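Local atomic coordinates of inosine-uridine preferring nucleoside hydrolase family protein (Bacillus anthracis, PDB entry 2C40), a protein that belongs to the inosine-uridine preferring nucleoside hydrolase family, an alpha/beta fold, and holds a calcium ion and alpha-D-ribofuranose in its pocket. Residues 147-152 with 248-253; 258-263 with 289-294. All blocks are in the same frame, centred on the assembly; numbering follows the deposited sequence.

Overall arrangement
Both contacts belong to the central mixed sheet of an alpha/beta fold, and helix 246-255 joins them. Contact 1 is core: its touching residues are all buried, and it lays that helix over strand 145-151, beside the ribofuranose pocket. Contact 2 lies about 17 Å from the chain centre, measured to its own centre, where strands 261-269 and 286-292 pair antiparallel near one edge of the sheet. Side-chain packing carries contact 1, without a hydrogen bond across it, whereas four backbone bonds and a face bearing Lys261, Gln263 and Tyr292 mark contact 2. Phe253 bridges the two: its ring meets Val149 in contact 1 and Val262 and Val291 in contact 2.

Contact 1: 147-152 with 248-253; sequences RLVWMG and VLTAAF
Thr250 and Val149 pack a helix onto a parallel strand, the layered arrangement of an alpha/beta fold. Strand 145-151 runs between strands 120-124 and 191-194, and helix 246-255 lies over its face, running nearly antiparallel (162° between the axes of 147-151 and 248-253, closest approach 8.2 Å).

Thr250 is the helix residue most buried by the strand. Its CB branches toward the strand, and the two branches do different work. The methyl CG2 slides past Val149, meeting CG1 of that residue at 3.7 Å, and its next neighbour is Met151 N at 3.8 Å. The hydroxyl OG1 turns to the Met151 side chain, which crosses it at about a right angle: Met151 CB is 3.3 Å and CG 3.6 Å from Thr250 OG1. OG1 is hydrogen-bonded to Trp246 O, one turn back in the helix, and meets the methionine carbons in van der Waals contact.

Beyond CG the Met151 chain bends at both following torsions and leads away from the helix into the pocket, where it touches alpha-D-ribofuranose; Met151 O is held by Asn173 ND2. Trp150, whose CB points away from the helix, belongs to the other face of the sheet, and its NE1 is bonded to Gly126 O.

Toward the start of the strand, Val149 holds CG1 anti to its own nitrogen (chi1 -171°). That torsion sets the methyl between two helix residues one turn apart, Thr250 and Phe253, with CG1 4.0 Å from Phe253 CD2.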
ATOM      1  N   ARG A 147       4.473  -1.926  34.932  1.00 43.94           N
ATOM      2  CA  ARG A 147       3.308  -1.152  34.552  1.00 44.53           C
ATOM      3  C   ARG A 147       2.882  -1.591  33.155  1.00 43.07           C
ATOM      4  O   ARG A 147       3.616  -2.309  32.452  1.00 41.62           O
ATOM      5  CB  ARG A 147       3.622   0.362  34.588  1.00 44.43           C
ATOM      6  CG  ARG A 147       4.681   0.733  33.587  1.00 46.94           C
ATOM      7  CD  ARG A 147       5.231   2.130  33.724  1.00 48.96           C
ATOM      8  NE  ARG A 147       6.632   2.167  34.157  1.00 55.38           N
ATOM      9  CZ  ARG A 147       7.735   2.001  33.394  1.00 56.32           C
ATOM     10  NH1 ARG A 147       7.685   1.724  32.079  1.00 56.41           N
ATOM     11  NH2 ARG A 147       8.937   2.131  33.988  1.00 55.59           N
ATOM     12  N   LEU A 148       1.678  -1.164  32.798  1.00 42.41           N
ATOM     13  CA  LEU A 148       1.126  -1.327  31.445  1.00 42.02           C
ATOM     14  C   LEU A 148       1.161   0.052  30.784  1.00 40.35           C
ATOM     15  O   LEU A 148       0.645   0.989  31.327  1.00 37.75           O
ATOM     16  CB  LEU A 148      -0.343  -1.812  31.551  1.00 41.63           C
ATOM     17  CG  LEU A 148      -1.097  -2.536  30.431  1.00 43.54           C
ATOM     18  CD1 LEU A 148      -2.636  -2.278  30.481  1.00 44.04           C
ATOM     19  CD2 LEU A 148      -0.577  -2.355  29.085  1.00 42.99           C
ATOM     20  N   VAL A 149       1.747   0.130  29.601  1.00 40.69           N
ATOM     21  CA  VAL A 149       1.568   1.257  28.709  1.00 40.56           C
ATOM     22  C   VAL A 149       0.735   0.785  27.541  1.00 40.35           C
ATOM     23  O   VAL A 149       1.084  -0.139  26.855  1.00 41.31           O
ATOM     24  CB  VAL A 149       2.911   1.866  28.241  1.00 40.47           C
ATOM     25  CG1 VAL A 149       2.681   3.192  27.484  1.00 39.66           C
ATOM     26  CG2 VAL A 149       3.810   2.110  29.473  1.00 40.30           C
ATOM     27  N   TRP A 150      -0.399   1.440  27.346  1.00 40.58           N
ATOM     28  CA  TRP A 150      -1.386   1.034  26.373  1.00 40.26           C
ATOM     29  C   TRP A 150      -1.869   2.213  25.534  1.00 40.06           C
ATOM     30  O   TRP A 150      -2.198   3.293  26.044  1.00 38.85           O
ATOM     31  CB  TRP A 150      -2.566   0.353  27.091  1.00 40.79           C
ATOM     32  CG  TRP A 150      -3.657  -0.189  26.192  1.00 40.03           C
ATOM     33  CD1 TRP A 150      -3.511  -0.993  25.072  1.00 39.75           C
ATOM     34  CD2 TRP A 150      -5.048   0.050  26.336  1.00 40.66           C
ATOM     35  NE1 TRP A 150      -4.729  -1.251  24.524  1.00 40.15           N
ATOM     36  CE2 TRP A 150      -5.699  -0.633  25.276  1.00 38.92           C
ATOM     37  CE3 TRP A 150      -5.815   0.779  27.258  1.00 39.49           C
ATOM     38  CZ2 TRP A 150      -7.086  -0.618  25.110  1.00 40.20           C
ATOM     39  CZ3 TRP A 150      -7.200   0.809  27.093  1.00 40.69           C
ATOM     40  CH2 TRP A 150      -7.819   0.123  26.006  1.00 41.06           C
ATOM     41  N   MET A 151      -1.921   1.953  24.229  1.00 40.87           N
ATOM     42  CA  MET A 151      -2.643   2.763  23.292  1.00 40.21           C
ATOM     43  C   MET A 151      -4.107   2.351  23.316  1.00 40.23           C
ATOM     44  O   MET A 151      -4.513   1.297  22.814  1.00 41.57           O
ATOM     45  CB  MET A 151      -2.064   2.607  21.876  1.00 40.33           C
ATOM     46  CG  MET A 151      -2.507   3.768  20.901  1.00 42.01           C
ATOM     47  SD  MET A 151      -4.237   3.749  20.324  1.00 43.69           S
ATOM     48  CE  MET A 151      -4.750   5.387  20.733  1.00 43.26           C
ATOM     49  N   GLY A 152      -4.926   3.195  23.888  1.00 40.75           N
ATOM     50  CA  GLY A 152      -6.362   2.937  23.931  1.00 40.96           C
ATOM     51  C   GLY A 152      -7.107   4.107  24.541  1.00 41.50           C
ATOM     52  O   GLY A 152      -6.522   4.988  25.207  1.00 40.51           O
ATOM     53  N   VAL A 248       3.348   4.396  17.794  1.00 42.83           N
ATOM     54  CA  VAL A 248       4.740   4.776  17.782  1.00 42.79           C
ATOM     55  C   VAL A 248       5.007   5.680  19.000  1.00 42.68           C
ATOM     56  O   VAL A 248       6.064   5.572  19.614  1.00 42.72           O
ATOM     57  CB  VAL A 248       5.150   5.466  16.453  1.00 42.63           C
ATOM     58  CG1 VAL A 248       6.545   5.979  16.520  1.00 44.29           C
ATOM     59  CG2 VAL A 248       5.071   4.489  15.284  1.00 43.87           C
ATOM     60  N   LEU A 249       4.054   6.547  19.322  1.00 42.27           N
ATOM     61  CA  LEU A 249       4.160   7.436  20.438  1.00 43.11           C
ATOM     62  C   LEU A 249       4.094   6.660  21.754  1.00 43.29           C
ATOM     63  O   LEU A 249       4.772   7.000  22.716  1.00 43.20           O
ATOM     64  CB  LEU A 249       3.040   8.444  20.418  1.00 43.03           C
ATOM     65  CG  LEU A 249       2.983   9.567  21.456  1.00 45.78           C
ATOM     66  CD1 LEU A 249       2.002   9.224  22.517  1.00 46.94           C
ATOM     67  CD2 LEU A 249       4.355   9.967  22.048  1.00 47.32           C
ATOM     68  N   THR A 250       3.224   5.658  21.792  1.00 42.50           N
ATOM     69  CA  THR A 250       3.110   4.742  22.929  1.00 42.75           C
ATOM     70  C   THR A 250       4.439   4.057  23.208  1.00 42.29           C
ATOM     71  O   THR A 250       4.890   4.034  24.359  1.00 41.26           O
ATOM     72  CB  THR A 250       2.012   3.676  22.681  1.00 42.80           C
ATOM     73  OG1 THR A 250       0.767   4.324  22.343  1.00 43.05           O
ATOM     74  CG2 THR A 250       1.800   2.814  23.890  1.00 42.61           C
ATOM     75  N   ALA A 251       5.058   3.539  22.150  1.00 42.25           N
ATOM     76  CA  ALA A 251       6.357   2.852  22.221  1.00 42.86           C
ATOM     77  C   ALA A 251       7.492   3.802  22.579  1.00 43.23           C
ATOM     78  O   ALA A 251       8.397   3.427  23.324  1.00 43.42           O
ATOM     79  CB  ALA A 251       6.647   2.169  20.900  1.00 43.82           C
ATOM     80  N   ALA A 252       7.425   5.047  22.078  1.00 43.00           N
ATOM     81  CA  ALA A 252       8.438   6.052  22.364  1.00 42.78           C
ATOM     82  C   ALA A 252       8.361   6.541  23.828  1.00 42.95           C
ATOM     83  O   ALA A 252       9.374   6.895  24.428  1.00 42.45           O
ATOM     84  CB  ALA A 252       8.299   7.204  21.434  1.00 43.46           C
ATOM     85  N   PHE A 253       7.155   6.564  24.377  1.00 42.56           N
ATOM     86  CA  PHE A 253       6.920   6.942  25.766  1.00 42.84           C
ATOM     87  C   PHE A 253       7.557   5.906  26.727  1.00 43.04           C
ATOM     88  O   PHE A 253       8.017   6.253  27.807  1.00 41.99           O
ATOM     89  CB  PHE A 253       5.417   7.036  26.067  1.00 42.05           C
ATOM     90  CG  PHE A 253       5.101   7.482  27.461  1.00 42.94           C
ATOM     91  CD1 PHE A 253       5.269   8.793  27.833  1.00 42.09           C
ATOM     92  CD2 PHE A 253       4.653   6.583  28.424  1.00 44.71           C
ATOM     93  CE1 PHE A 253       4.981   9.199  29.143  1.00 42.06           C
ATOM     94  CE2 PHE A 253       4.395   6.999  29.714  1.00 42.25           C
ATOM     95  CZ  PHE A 253       4.534   8.299  30.056  1.00 41.33           C
TER

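Contact 2: 258-263 with 289-294; sequences DLAKVQ and HVVYDV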
ATOM      1  N   ASP A 258      10.040  11.182  29.190  1.00 44.64           N
ATOM      2  CA  ASP A 258      10.234  12.629  29.224  1.00 45.23           C
ATOM      3  C   ASP A 258       9.756  13.448  28.002  1.00 44.73           C
ATOM      4  O   ASP A 258       9.839  14.691  28.026  1.00 44.33           O
ATOM      5  CB  ASP A 258      11.739  12.965  29.507  1.00 46.66           C
ATOM      6  CG  ASP A 258      12.747  11.763  29.230  1.00 50.21           C
ATOM      7  OD1 ASP A 258      12.443  10.585  29.622  1.00 53.46           O
ATOM      8  OD2 ASP A 258      13.880  12.015  28.692  1.00 50.33           O
ATOM      9  N   LEU A 259       9.295  12.768  26.955  1.00 44.26           N
ATOM     10  CA  LEU A 259       8.709  13.396  25.766  1.00 44.52           C
ATOM     11  C   LEU A 259       7.348  14.025  26.033  1.00 44.39           C
ATOM     12  O   LEU A 259       6.955  14.967  25.359  1.00 45.73           O
ATOM     13  CB  LEU A 259       8.562  12.358  24.640  1.00 44.43           C
ATOM     14  CG  LEU A 259       9.879  11.845  24.065  1.00 44.82           C
ATOM     15  CD1 LEU A 259       9.657  10.717  23.088  1.00 45.90           C
ATOM     16  CD2 LEU A 259      10.638  12.976  23.419  1.00 45.04           C
ATOM     17  N   ALA A 260       6.608  13.495  26.989  1.00 44.04           N
ATOM     18  CA  ALA A 260       5.278  13.978  27.262  1.00 43.34           C
ATOM     19  C   ALA A 260       5.095  14.173  28.762  1.00 43.55           C
ATOM     20  O   ALA A 260       6.041  14.014  29.551  1.00 43.03           O
ATOM     21  CB  ALA A 260       4.266  13.004  26.722  1.00 44.17           C
ATOM     22  N   LYS A 261       3.899  14.616  29.126  1.00 43.11           N
ATOM     23  CA  LYS A 261       3.475  14.717  30.502  1.00 42.92           C
ATOM     24  C   LYS A 261       2.388  13.696  30.715  1.00 43.01           C
ATOM     25  O   LYS A 261       1.910  13.091  29.784  1.00 42.85           O
ATOM     26  CB  LYS A 261       2.932  16.106  30.783  1.00 42.73           C
ATOM     27  CG  LYS A 261       4.011  17.155  30.982  1.00 43.54           C
ATOM     28  CD  LYS A 261       3.728  18.314  30.069  1.00 46.16           C
ATOM     29  CE  LYS A 261       4.567  19.532  30.356  1.00 44.47           C
ATOM     30  NZ  LYS A 261       3.827  20.270  31.369  1.00 45.65           N
ATOM     31  N   VAL A 262       2.003  13.524  31.955  1.00 43.64           N
ATOM     32  CA  VAL A 262       0.957  12.597  32.325  1.00 44.36           C
ATOM     33  C   VAL A 262       0.049  13.255  33.404  1.00 43.88           C
ATOM     34  O   VAL A 262       0.547  13.857  34.354  1.00 41.70           O
ATOM     35  CB  VAL A 262       1.605  11.303  32.820  1.00 44.99           C
ATOM     36  CG1 VAL A 262       0.727  10.583  33.787  1.00 47.88           C
ATOM     37  CG2 VAL A 262       1.916  10.403  31.647  1.00 45.26           C
ATOM     38  N   GLN A 263      -1.270  13.144  33.213  1.00 43.72           N
ATOM     39  CA  GLN A 263      -2.249  13.534  34.222  1.00 44.39           C
ATOM     40  C   GLN A 263      -2.984  12.275  34.670  1.00 43.68           C
ATOM     41  O   GLN A 263      -3.573  11.543  33.864  1.00 42.46           O
ATOM     42  CB  GLN A 263      -3.261  14.585  33.706  1.00 44.74           C
ATOM     43  CG  GLN A 263      -3.066  16.008  34.283  1.00 48.94           C
ATOM     44  CD  GLN A 263      -3.510  16.164  35.733  1.00 50.85           C
ATOM     45  OE1 GLN A 263      -3.531  15.214  36.507  1.00 54.57           O
ATOM     46  NE2 GLN A 263      -3.906  17.369  36.090  1.00 52.75           N
ATOM     47  N   HIS A 289      -2.963   7.088  34.084  1.00 43.84           N
ATOM     48  CA  HIS A 289      -2.008   8.162  33.813  1.00 42.98           C
ATOM     49  C   HIS A 289      -2.006   8.484  32.316  1.00 42.31           C
ATOM     50  O   HIS A 289      -1.402   7.811  31.506  1.00 41.93           O
ATOM     51  CB  HIS A 289      -0.625   7.722  34.311  1.00 43.25           C
ATOM     52  CG  HIS A 289      -0.644   7.197  35.716  1.00 44.90           C
ATOM     53  ND1 HIS A 289      -0.839   8.011  36.811  1.00 47.07           N
ATOM     54  CD2 HIS A 289      -0.532   5.938  36.201  1.00 47.08           C
ATOM     55  CE1 HIS A 289      -0.833   7.277  37.908  1.00 47.68           C
ATOM     56  NE2 HIS A 289      -0.656   6.016  37.563  1.00 46.96           N
ATOM     57  N   VAL A 290      -2.712   9.542  31.976  1.00 42.05           N
ATOM     58  CA  VAL A 290      -3.027   9.888  30.623  1.00 41.74           C
ATOM     59  C   VAL A 290      -1.971  10.823  30.023  1.00 41.25           C
ATOM     60  O   VAL A 290      -1.695  11.898  30.548  1.00 40.42           O
ATOM     61  CB  VAL A 290      -4.452  10.541  30.539  1.00 41.60           C
ATOM     62  CG1 VAL A 290      -4.782  10.920  29.096  1.00 42.22           C
ATOM     63  CG2 VAL A 290      -5.516   9.579  31.054  1.00 42.73           C
ATOM     64  N   VAL A 291      -1.401  10.413  28.900  1.00 41.01           N
ATOM     65  CA  VAL A 291      -0.329  11.175  28.303  1.00 41.18           C
ATOM     66  C   VAL A 291      -0.930  12.428  27.661  1.00 41.86           C
ATOM     67  O   VAL A 291      -2.030  12.377  27.097  1.00 42.86           O
ATOM     68  CB  VAL A 291       0.443  10.331  27.302  1.00 40.79           C
ATOM     69  CG1 VAL A 291       1.415  11.175  26.444  1.00 41.76           C
ATOM     70  CG2 VAL A 291       1.188   9.237  28.053  1.00 41.14           C
ATOM     71  N   TYR A 292      -0.231  13.553  27.786  1.00 41.69           N
ATOM     72  CA  TYR A 292      -0.547  14.751  27.025  1.00 41.14           C
ATOM     73  C   TYR A 292       0.703  15.606  26.802  1.00 41.36           C
ATOM     74  O   TYR A 292       1.777  15.320  27.331  1.00 40.91           O
ATOM     75  CB  TYR A 292      -1.651  15.540  27.717  1.00 40.74           C
ATOM     76  CG  TYR A 292      -1.224  16.214  28.989  1.00 39.46           C
ATOM     77  CD1 TYR A 292      -0.989  15.477  30.124  1.00 39.27           C
ATOM     78  CD2 TYR A 292      -1.056  17.588  29.041  1.00 39.31           C
ATOM     79  CE1 TYR A 292      -0.591  16.100  31.329  1.00 40.59           C
ATOM     80  CE2 TYR A 292      -0.645  18.241  30.251  1.00 41.42           C
ATOM     81  CZ  TYR A 292      -0.416  17.474  31.383  1.00 39.89           C
ATOM     82  OH  TYR A 292      -0.041  18.050  32.575  1.00 41.35           O
ATOM     83  N   ASP A 293       0.538  16.646  26.001  1.00 41.56           N
ATOM     84  CA  ASP A 293       1.552  17.665  25.795  1.00 41.96           C
ATOM     85  C   ASP A 293       2.856  17.035  25.374  1.00 41.84           C
ATOM     86  O   ASP A 293       3.892  17.221  26.023  1.00 41.92           O
ATOM     87  CB  ASP A 293       1.723  18.554  27.023  1.00 42.38           C
ATOM     88  CG  ASP A 293       2.551  19.794  26.732  1.00 44.69           C
ATOM     89  OD1 ASP A 293       2.630  20.157  25.544  1.00 46.93           O
ATOM     90  OD2 ASP A 293       3.119  20.412  27.672  1.00 44.87           O
ATOM     91  N   VAL A 294       2.781  16.304  24.259  1.00 41.23           N
ATOM     92  CA  VAL A 294       3.938  15.689  23.630  1.00 40.71           C
ATOM     93  C   VAL A 294       4.824  16.785  23.008  1.00 41.54           C
ATOM     94  O   VAL A 294       4.332  17.715  22.377  1.00 41.57           O
ATOM     95  CB  VAL A 294       3.519  14.640  22.593  1.00 40.85           C
ATOM     96  CG1 VAL A 294       4.722  13.992  21.968  1.00 41.33           C
ATOM     97  CG2 VAL A 294       2.633  13.553  23.222  1.00 39.05           C
TER
HETATM   98  O   HOH W   1      -0.113  16.616  35.395  1.00 49.70           O
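The Tyr292 ring lies against Lys261, whose CB sits over one face in a CH-pi contact, 3.9 Å from the ring centroid and 25° off its normal. At the ring edge, near its plane, are Val262 C and Val290 O, and Gln263 N is 3.6 Å from Tyr292 CE1. With chi1 at 71°, CG stands between the backbone N and carbonyl carbon, which folds the ring back across the neighbouring strand. A water bridges Tyr292 OH and Val262 O. Val262 CG1 approaches the His289 ring obliquely, 3.2 Å from His289 CB; ND1 and NE2 are bonded to Thr264 OG1 and Glu190 OE1.

In the antiparallel beta pair, Lys261 with Tyr292 and Gln263 with Val290 are hydrogen-bonded, each with two nearly straight bonds; Val262 with Val291 between them is non-hydrogen-bonded. These two valines turn to the opposite face, Val262 CG2 to Val291 CG2 at 3.8 Å, against Phe253 of helix 246-255. Ala260 CB presses tightly on Val291 CG1 at 3.4 Å.

The salt bridge from Lys261 NZ to Asp293 OD2 is long, 3.8 Å. Lys261 is exposed and its ammonium distant, so the charge pair probably adds little, and the register probably rests mainly on backbone bonds and apolar packing.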